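Local coordinates for protein manganese lipoxygenase (Gaeumannomyces graminis, PDB 5FX8) that oxygenates linoleic and alpha-linolenic acids to their 11S- and 13R-hydroperoxides, using a catalytic manganese ion, at residues A[541-554]-A[606-618]. Sequence-based numbering, arbitrary orientation.
With MN (manganese (II) ion), chain I; NAG (2-acetamido-2-deoxy-beta-D-glucopyranose), chain F; NAG (2-acetamido-2-deoxy-beta-D-glucopyranose), chain B.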
ATOM      1  N   ARG A 541      -3.145  -2.649  -2.476  1.00  9.33           N
ATOM      2  CA  ARG A 541      -3.597  -2.075  -3.739  1.00 11.00           C
ATOM      3  C   ARG A 541      -3.318  -3.093  -4.839  1.00 12.57           C
ATOM      4  O   ARG A 541      -2.258  -3.076  -5.456  1.00 12.94           O
ATOM      5  CB  ARG A 541      -2.914  -0.748  -4.046  1.00  9.63           C
ATOM      6  CG  ARG A 541      -3.483   0.466  -3.342  1.00  8.77           C
ATOM      7  CD  ARG A 541      -4.883   0.821  -3.824  1.00  9.22           C
ATOM      8  NE  ARG A 541      -5.446   1.956  -3.104  1.00  8.56           N
ATOM      9  CZ  ARG A 541      -5.905   1.884  -1.861  1.00  8.27           C
ATOM     10  NH1 ARG A 541      -5.857   0.746  -1.213  1.00  8.59           N
ATOM     11  NH2 ARG A 541      -6.382   2.945  -1.255  1.00  7.62           N
ATOM     12  N   ALA A 542      -4.294  -3.934  -5.112  1.00 13.41           N
ATOM     13  CA  ALA A 542      -4.194  -4.986  -6.103  1.00 12.78           C
ATOM     14  C   ALA A 542      -4.123  -4.481  -7.540  1.00 15.35           C
ATOM     15  O   ALA A 542      -3.765  -5.255  -8.423  1.00 17.10           O
ATOM     16  CB  ALA A 542      -5.386  -5.930  -5.932  1.00 12.90           C
ATOM     17  N   GLN A 543      -4.442  -3.226  -7.816  1.00 17.03           N
ATOM     18  CA  GLN A 543      -4.534  -2.737  -9.186  1.00 15.31           C
ATOM     19  C   GLN A 543      -3.265  -2.042  -9.668  1.00 15.89           C
ATOM     20  O   GLN A 543      -3.236  -1.587 -10.812  1.00 15.17           O
ATOM     21  CB  GLN A 543      -5.707  -1.761  -9.351  1.00 16.66           C
ATOM     22  CG  GLN A 543      -6.963  -2.011  -8.539  1.00 16.95           C
ATOM     23  CD  GLN A 543      -6.738  -1.781  -7.080  1.00 15.01           C
ATOM     24  OE1 GLN A 543      -5.877  -1.003  -6.695  1.00 16.46           O
ATOM     25  NE2 GLN A 543      -7.445  -2.509  -6.267  1.00 12.47           N
ATOM     26  N   VAL A 544      -2.240  -1.942  -8.813  1.00 13.03           N
ATOM     27  CA  VAL A 544      -1.014  -1.215  -9.116  1.00 12.19           C
ATOM     28  C   VAL A 544      -0.429  -1.670 -10.447  1.00 14.88           C
ATOM     29  O   VAL A 544      -0.043  -0.850 -11.286  1.00 13.44           O
ATOM     30  CB  VAL A 544      -0.016  -1.394  -7.959  1.00 11.42           C
ATOM     31  CG1 VAL A 544       1.293  -0.886  -8.313  1.00 12.49           C
ATOM     32  CG2 VAL A 544      -0.436  -0.590  -6.851  1.00 13.46           C
ATOM     33  N   GLY A 545      -0.383  -2.979 -10.669  1.00 16.37           N
ATOM     34  CA  GLY A 545       0.045  -3.562 -11.917  1.00 13.84           C
ATOM     35  C   GLY A 545      -0.612  -3.037 -13.170  1.00 17.04           C
ATOM     36  O   GLY A 545       0.089  -2.550 -14.058  1.00 20.09           O
ATOM     37  N   ASP A 546      -1.940  -3.147 -13.278  1.00 16.73           N
ATOM     38  CA  ASP A 546      -2.640  -2.695 -14.474  1.00 16.73           C
ATOM     39  C   ASP A 546      -2.604  -1.183 -14.629  1.00 19.03           C
ATOM     40  O   ASP A 546      -2.704  -0.679 -15.750  1.00 18.78           O
ATOM     41  CB  ASP A 546      -4.083  -3.168 -14.457  1.00 20.77           C
ATOM     42  CG  ASP A 546      -4.210  -4.647 -14.161  1.00 32.48           C
ATOM     43  OD1 ASP A 546      -3.878  -5.464 -15.052  1.00 37.82           O
ATOM     44  OD2 ASP A 546      -4.658  -4.992 -13.047  1.00 24.52           O
ATOM     45  N   ARG A 547      -2.452  -0.454 -13.537  1.00 16.79           N
ATOM     46  CA  ARG A 547      -2.355   0.992 -13.585  1.00 14.87           C
ATOM     47  C   ARG A 547      -0.988   1.491 -14.052  1.00 16.45           C
ATOM     48  O   ARG A 547      -0.831   2.695 -14.266  1.00 12.84           O
ATOM     49  CB  ARG A 547      -2.706   1.557 -12.211  1.00 14.12           C
ATOM     50  CG  ARG A 547      -4.169   1.332 -11.831  1.00 14.35           C
ATOM     51  CD  ARG A 547      -4.507   1.850 -10.464  1.00 13.12           C
ATOM     52  NE  ARG A 547      -5.945   1.821 -10.204  1.00 14.05           N
ATOM     53  CZ  ARG A 547      -6.507   2.025  -9.014  1.00 13.96           C
ATOM     54  NH1 ARG A 547      -5.767   2.265  -7.946  1.00 19.17           N
ATOM     55  NH2 ARG A 547      -7.806   1.964  -8.884  1.00 12.01           N
ATOM     56  N   LYS A 548      -0.017   0.587 -14.241  1.00 17.52           N
ATOM     57  CA  LYS A 548       1.373   0.920 -14.553  1.00 15.59           C
ATOM     58  C   LYS A 548       1.994   1.850 -13.505  1.00 14.06           C
ATOM     59  O   LYS A 548       2.752   2.771 -13.831  1.00 10.97           O
ATOM     60  CB  LYS A 548       1.499   1.498 -15.964  1.00 18.20           C
ATOM     61  CG  LYS A 548       1.609   0.420 -17.051  1.00 27.36           C
ATOM     62  CD  LYS A 548       0.285  -0.302 -17.288  1.00 31.23           C
ATOM     63  CE  LYS A 548       0.477  -1.621 -18.049  1.00 36.62           C
ATOM     64  NZ  LYS A 548      -0.757  -2.482 -18.048  1.00 26.48           N
ATOM     65  N   GLN A 549       1.723   1.557 -12.228  1.00 12.71           N
ATOM     66  CA  GLN A 549       2.147   2.366 -11.088  1.00 11.63           C
ATOM     67  C   GLN A 549       3.034   1.589 -10.114  1.00  9.68           C
ATOM     68  O   GLN A 549       3.233   2.004  -8.974  1.00  9.25           O
ATOM     69  CB  GLN A 549       0.930   2.937 -10.363  1.00 11.52           C
ATOM     70  CG  GLN A 549       0.176   3.984 -11.130  1.00 10.42           C
ATOM     71  CD  GLN A 549      -1.093   4.389 -10.426  1.00 14.16           C
ATOM     72  OE1 GLN A 549      -1.706   3.587  -9.716  1.00 15.99           O
ATOM     73  NE2 GLN A 549      -1.499   5.638 -10.606  1.00 18.77           N
ATOM     74  N   THR A 550       3.554   0.472 -10.556  1.00  9.81           N
ATOM     75  CA  THR A 550       4.531  -0.376  -9.909  1.00  9.05           C
ATOM     76  C   THR A 550       5.899   0.306  -9.846  1.00  8.95           C
ATOM     77  O   THR A 550       6.167   1.270 -10.562  1.00 12.96           O
ATOM     78  CB  THR A 550       4.543  -1.682 -10.696  1.00 10.35           C
ATOM     79  OG1 THR A 550       3.623  -2.582 -10.105  1.00 16.90           O
ATOM     80  CG2 THR A 550       5.827  -2.311 -10.761  1.00 10.72           C
ATOM     81  N   VAL A 551       6.757  -0.181  -8.940  1.00  8.11           N
ATOM     82  CA  VAL A 551       8.106   0.356  -8.782  1.00  7.84           C
ATOM     83  C   VAL A 551       8.943   0.251 -10.049  1.00 10.64           C
ATOM     84  O   VAL A 551       9.806   1.094 -10.295  1.00 15.44           O
ATOM     85  CB  VAL A 551       8.826  -0.349  -7.638  1.00 10.63           C
ATOM     86  CG1 VAL A 551      10.270   0.140  -7.542  1.00  7.42           C
ATOM     87  CG2 VAL A 551       8.077  -0.167  -6.371  1.00  8.56           C
ATOM     88  N   ARG A 552       8.733  -0.766 -10.867  1.00  8.29           N
ATOM     89  CA  ARG A 552       9.451  -0.793 -12.137  1.00  9.29           C
ATOM     90  C   ARG A 552       9.082   0.364 -13.067  1.00  9.36           C
ATOM     91  O   ARG A 552       9.911   0.772 -13.879  1.00 10.93           O
ATOM     92  CB  ARG A 552       9.212  -2.097 -12.844  1.00  8.54           C
ATOM     93  CG  ARG A 552       9.241  -3.205 -11.927  1.00 11.21           C
ATOM     94  CD  ARG A 552       9.234  -4.512 -12.684  1.00 11.69           C
ATOM     95  NE  ARG A 552      10.024  -4.437 -13.889  1.00 15.13           N
ATOM     96  CZ  ARG A 552       9.953  -5.337 -14.875  1.00 16.28           C
ATOM     97  NH1 ARG A 552       9.111  -6.342 -14.802  1.00 22.82           N
ATOM     98  NH2 ARG A 552      10.712  -5.232 -15.947  1.00 12.59           N
ATOM     99  N   ASP A 553       7.864   0.896 -12.993  1.00  9.92           N
ATOM    100  CA  ASP A 553       7.444   2.023 -13.822  1.00  9.92           C
ATOM    101  C   ASP A 553       7.713   3.348 -13.149  1.00 12.17           C
ATOM    102  O   ASP A 553       7.200   4.368 -13.609  1.00 10.55           O
ATOM    103  CB  ASP A 553       5.941   1.950 -14.168  1.00  9.17           C
ATOM    104  CG  ASP A 553       5.473   0.539 -14.522  1.00 13.35           C
ATOM    105  OD1 ASP A 553       5.956   0.010 -15.555  1.00 16.60           O
ATOM    106  OD2 ASP A 553       4.630  -0.045 -13.784  1.00  9.59           O
ATOM    107  N   ALA A 554       8.484   3.354 -12.064  1.00  8.47           N
ATOM    108  CA  ALA A 554       8.636   4.579 -11.282  1.00  7.78           C
ATOM    109  C   ALA A 554       9.133   5.739 -12.125  1.00  7.62           C
ATOM    110  O   ALA A 554       8.663   6.862 -11.960  1.00 12.07           O
ATOM    111  CB  ALA A 554       9.577   4.371 -10.111  1.00  6.61           C
ATOM    112  N   ALA A 606       7.939  -8.732   0.410  1.00 13.84           N
ATOM    113  CA  ALA A 606       7.387  -7.404   0.610  1.00  9.44           C
ATOM    114  C   ALA A 606       8.097  -6.357  -0.208  1.00 12.80           C
ATOM    115  O   ALA A 606       7.607  -5.227  -0.314  1.00 15.52           O
ATOM    116  CB  ALA A 606       7.489  -7.005   2.060  1.00 11.60           C
ATOM    117  N   LEU A 607       9.261  -6.685  -0.742  1.00 11.08           N
ATOM    118  CA  LEU A 607      10.051  -5.732  -1.478  1.00  9.29           C
ATOM    119  C   LEU A 607      10.054  -6.026  -2.955  1.00 10.73           C
ATOM    120  O   LEU A 607      10.885  -5.475  -3.676  1.00 14.09           O
ATOM    121  CB  LEU A 607      11.467  -5.718  -0.931  1.00 12.12           C
ATOM    122  CG  LEU A 607      11.659  -4.796   0.245  1.00  9.74           C
ATOM    123  CD1 LEU A 607      13.014  -5.041   0.752  1.00  9.07           C
ATOM    124  CD2 LEU A 607      11.486  -3.374  -0.243  1.00  7.53           C
ATOM    125  N   ASN A 608       9.161  -6.898  -3.417  1.00 11.33           N
ATOM    126  CA  ASN A 608       8.965  -7.204  -4.827  1.00 12.32           C
ATOM    127  C   ASN A 608       8.611  -5.932  -5.579  1.00 12.14           C
ATOM    128  O   ASN A 608       7.533  -5.372  -5.357  1.00 11.54           O
ATOM    129  CB  ASN A 608       7.863  -8.250  -5.003  1.00 13.04           C
ATOM    130  CG  ASN A 608       7.760  -8.777  -6.436  1.00 15.97           C
ATOM    131  OD1 ASN A 608       8.180  -8.131  -7.388  1.00 16.55           O
ATOM    132  ND2 ASN A 608       7.215  -9.966  -6.579  1.00 13.52           N
ATOM    133  N   PRO A 609       9.477  -5.456  -6.484  1.00 12.60           N
ATOM    134  CA  PRO A 609       9.170  -4.224  -7.215  1.00 10.66           C
ATOM    135  C   PRO A 609       8.084  -4.386  -8.247  1.00 10.46           C
ATOM    136  O   PRO A 609       7.590  -3.390  -8.745  1.00 16.16           O
ATOM    137  CB  PRO A 609      10.505  -3.863  -7.863  1.00 10.20           C
ATOM    138  CG  PRO A 609      11.214  -5.102  -7.971  1.00 12.02           C
ATOM    139  CD  PRO A 609      10.781  -6.000  -6.883  1.00 12.33           C
ATOM    140  N   ALA A 610       7.691  -5.600  -8.590  1.00 12.21           N
ATOM    141  CA  ALA A 610       6.600  -5.771  -9.528  1.00 11.73           C
ATOM    142  C   ALA A 610       5.250  -5.666  -8.863  1.00 12.51           C
ATOM    143  O   ALA A 610       4.242  -5.548  -9.561  1.00 18.85           O
ATOM    144  CB  ALA A 610       6.698  -7.114 -10.226  1.00 12.15           C
ATOM    145  N   VAL A 611       5.216  -5.701  -7.539  1.00 11.80           N
ATOM    146  CA  VAL A 611       3.982  -5.713  -6.783  1.00 12.77           C
ATOM    147  C   VAL A 611       3.749  -4.384  -6.094  1.00 10.90           C
ATOM    148  O   VAL A 611       2.615  -3.937  -5.959  1.00 21.38           O
ATOM    149  CB  VAL A 611       4.015  -6.871  -5.759  1.00 13.70           C
ATOM    150  CG1 VAL A 611       2.773  -6.863  -4.900  1.00 13.60           C
ATOM    151  CG2 VAL A 611       4.186  -8.204  -6.493  1.00 12.87           C
ATOM    152  N   ASN A 612       4.781  -3.756  -5.679  1.00 12.82           N
ATOM    153  CA  ASN A 612       4.636  -2.536  -4.922  1.00 12.41           C
ATOM    154  C   ASN A 612       4.427  -1.333  -5.830  1.00  8.55           C
ATOM    155  O   ASN A 612       4.894  -1.313  -6.953  1.00 16.36           O
ATOM    156  CB  ASN A 612       5.859  -2.349  -4.058  1.00  9.43           C
ATOM    157  CG  ASN A 612       5.859  -3.303  -2.920  1.00 11.18           C
ATOM    158  OD1 ASN A 612       4.787  -3.605  -2.401  1.00 19.87           O
ATOM    159  ND2 ASN A 612       7.018  -3.794  -2.516  1.00 12.19           N
ATOM    160  N   PRO A 613       3.722  -0.321  -5.370  1.00  8.02           N
ATOM    161  CA  PRO A 613       3.694   0.935  -6.102  1.00  7.65           C
ATOM    162  C   PRO A 613       4.981   1.702  -5.897  1.00  7.31           C
ATOM    163  O   PRO A 613       5.706   1.489  -4.932  1.00  6.98           O
ATOM    164  CB  PRO A 613       2.515   1.676  -5.463  1.00  6.88           C
ATOM    165  CG  PRO A 613       2.487   1.206  -4.142  1.00  6.61           C
ATOM    166  CD  PRO A 613       2.909  -0.232  -4.149  1.00  9.03           C
ATOM    167  N   PHE A 614       5.215   2.664  -6.792  1.00  9.84           N
ATOM    168  CA  PHE A 614       6.403   3.509  -6.708  1.00  6.88           C
ATOM    169  C   PHE A 614       6.211   4.710  -5.794  1.00 14.21           C
ATOM    170  O   PHE A 614       7.140   5.502  -5.640  1.00  9.04           O
ATOM    171  CB  PHE A 614       6.839   3.984  -8.106  1.00  7.05           C
ATOM    172  CG  PHE A 614       5.875   4.930  -8.763  1.00  6.95           C
ATOM    173  CD1 PHE A 614       5.857   6.271  -8.434  1.00  6.40           C
ATOM    174  CD2 PHE A 614       4.992   4.476  -9.709  1.00  7.72           C
ATOM    175  CE1 PHE A 614       4.957   7.117  -9.011  1.00  6.28           C
ATOM    176  CE2 PHE A 614       4.094   5.316 -10.287  1.00  7.97           C
ATOM    177  CZ  PHE A 614       4.079   6.644  -9.936  1.00  7.26           C
ATOM    178  N   PHE A 615       5.040   4.882  -5.207  1.00  9.35           N
ATOM    179  CA  PHE A 615       4.722   6.057  -4.416  1.00  6.75           C
ATOM    180  C   PHE A 615       4.098   5.597  -3.115  1.00  6.45           C
ATOM    181  O   PHE A 615       3.817   4.410  -2.934  1.00  6.33           O
ATOM    182  CB  PHE A 615       3.781   7.003  -5.179  1.00  6.82           C
ATOM    183  CG  PHE A 615       2.475   6.368  -5.578  1.00  6.89           C
ATOM    184  CD1 PHE A 615       2.406   5.495  -6.668  1.00  7.21           C
ATOM    185  CD2 PHE A 615       1.305   6.639  -4.865  1.00  6.92           C
ATOM    186  CE1 PHE A 615       1.192   4.897  -7.029  1.00  7.95           C
ATOM    187  CE2 PHE A 615       0.087   6.055  -5.231  1.00  7.12           C
ATOM    188  CZ  PHE A 615       0.027   5.188  -6.298  1.00  7.75           C
ATOM    189  N   LEU A 616       3.892   6.549  -2.207  1.00  6.29           N
ATOM    190  CA  LEU A 616       3.301   6.303  -0.886  1.00  6.87           C
ATOM    191  C   LEU A 616       1.778   6.265  -1.028  1.00  6.09           C
ATOM    192  O   LEU A 616       1.095   7.267  -0.858  1.00  6.08           O
ATOM    193  CB  LEU A 616       3.752   7.372   0.106  1.00  7.08           C
ATOM    194  CG  LEU A 616       5.254   7.601   0.391  1.00  7.70           C
ATOM    195  CD1 LEU A 616       5.509   8.963   1.004  1.00  8.30           C
ATOM    196  CD2 LEU A 616       5.877   6.549   1.276  1.00  6.30           C
ATOM    197  N   SER A 617       1.233   5.089  -1.331  1.00  6.03           N
ATOM    198  CA  SER A 617      -0.147   4.995  -1.769  1.00  6.51           C
ATOM    199  C   SER A 617      -1.159   4.879  -0.626  1.00  7.00           C
ATOM    200  O   SER A 617      -2.335   5.191  -0.838  1.00  6.85           O
ATOM    201  CB  SER A 617      -0.314   3.833  -2.752  1.00  5.76           C
ATOM    202  OG  SER A 617      -0.358   2.592  -2.111  1.00 10.75           O
ATOM    203  N   VAL A 618      -0.747   4.484   0.574  1.00  7.11           N
ATOM    204  CA  VAL A 618      -1.656   4.462   1.716  1.00  7.58           C
ATOM    205  C   VAL A 618      -1.006   4.929   3.014  1.00  7.52           C
ATOM    206  O   VAL A 618       0.186   4.661   3.276  1.00 39.71           O
ATOM    207  CB  VAL A 618      -2.261   3.062   1.899  1.00  9.45           C
ATOM    208  CG1 VAL A 618      -3.242   2.762   0.790  1.00  6.82           C
ATOM    209  CG2 VAL A 618      -1.172   2.005   1.925  1.00  8.44           C
TER
HETATM  210 MN    MN I1000       1.411   4.291   4.727  1.00  8.02          MN
HETATM  211  C1  NAG F   1     -10.565  -3.232 -10.149  1.00 28.40           C
HETATM  212  C2  NAG F   1     -11.016  -3.034 -11.587  1.00 29.40           C
HETATM  213  C3  NAG F   1     -10.801  -4.305 -12.387  1.00 31.98           C
HETATM  214  C4  NAG F   1      -9.348  -4.746 -12.276  1.00 31.41           C
HETATM  215  C5  NAG F   1      -8.950  -4.883 -10.811  1.00 28.58           C
HETATM  216  C6  NAG F   1      -7.481  -5.177 -10.634  1.00 27.33           C
HETATM  217  C7  NAG F   1     -12.802  -1.418 -12.013  1.00 35.44           C
HETATM  218  C8  NAG F   1     -14.277  -1.162 -11.968  1.00 42.61           C
HETATM  219  N2  NAG F   1     -12.409  -2.633 -11.630  1.00 32.54           N
HETATM  220  O3  NAG F   1     -11.151  -4.043 -13.742  1.00 33.67           O
HETATM  221  O4  NAG F   1      -9.144  -5.988 -12.934  1.00 35.88           O
HETATM  222  O5  NAG F   1      -9.200  -3.650 -10.123  1.00 24.59           O
HETATM  223  O6  NAG F   1      -6.684  -4.194 -11.282  1.00 26.32           O
HETATM  224  O7  NAG F   1     -12.005  -0.566 -12.382  1.00 34.87           O
HETATM  225  C1  NAG B   2      -8.217  -5.781 -14.026  1.00 41.36           C
HETATM  226  C2  NAG B   2      -7.777  -7.160 -14.521  1.00 34.37           C
HETATM  227  C3  NAG B   2      -6.882  -7.039 -15.744  1.00 37.81           C
HETATM  228  C4  NAG B   2      -7.518  -6.158 -16.809  1.00 39.64           C
HETATM  229  C5  NAG B   2      -7.919  -4.820 -16.200  1.00 38.98           C
HETATM  230  C6  NAG B   2      -8.660  -3.937 -17.167  1.00 45.75           C
HETATM  231  C7  NAG B   2      -7.637  -8.775 -12.678  1.00 32.51           C
HETATM  232  C8  NAG B   2      -6.738  -9.396 -11.657  1.00 32.84           C
HETATM  233  N2  NAG B   2      -7.070  -7.865 -13.468  1.00 34.72           N
HETATM  234  O3  NAG B   2      -6.665  -8.352 -16.246  1.00 48.56           O
HETATM  235  O4  NAG B   2      -6.604  -5.965 -17.884  1.00 48.68           O
HETATM  236  O5  NAG B   2      -8.807  -5.047 -15.099  1.00 38.27           O
HETATM  237  O6  NAG B   2      -8.736  -4.562 -18.438  1.00 58.12           O
HETATM  238  O7  NAG B   2      -8.816  -9.083 -12.784  1.00 33.02           O
HETATM  239  O   HOH W   1      -0.510   4.770   6.137  1.00 33.97           O
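The C-terminal tail that delivers a ligand to the catalytic manganese is held against the 541-554 loop, with Arg541 lying beside Val618. Methyl CG1 of the valine lies over one face of the guanidinium, toward its rim, 3.8 Å from NH2, while Val618 O binds manganese at 1.9 Å. His290, His294, His478 and Asn482 complete the protein ligands of this lipoxygenase subfamily, whose last residue gives its carboxylate. Farther back, Thr550 and Pro613 form a single beta bridge, an antiparallel non-hydrogen-bonded pair whose bonds fall to its neighbours: Phe614 N donates to Gln549 O at 3.0 Å and Val551 N to Asn612 O at 2.9 Å. Proline, with no N-H to give, fits there. Thr550 OG1 donates to Ala610 O at 3.1 Å, from above the carbonyl plane. With CG between the backbone N and the carbonyl carbon (chi1 67°), the Phe614 ring lies beside Gln549, CE2 4.0 Å from Gln549 CB. That CB meets the Phe615 ring edge, 3.9 Å from CE1, and Phe615 CD1 stands over the centre of the Phe614 ring. Against the Pro613 side of the bridge, the Val544 and Pro613 side chains cross at about a right angle, CG2 against CB.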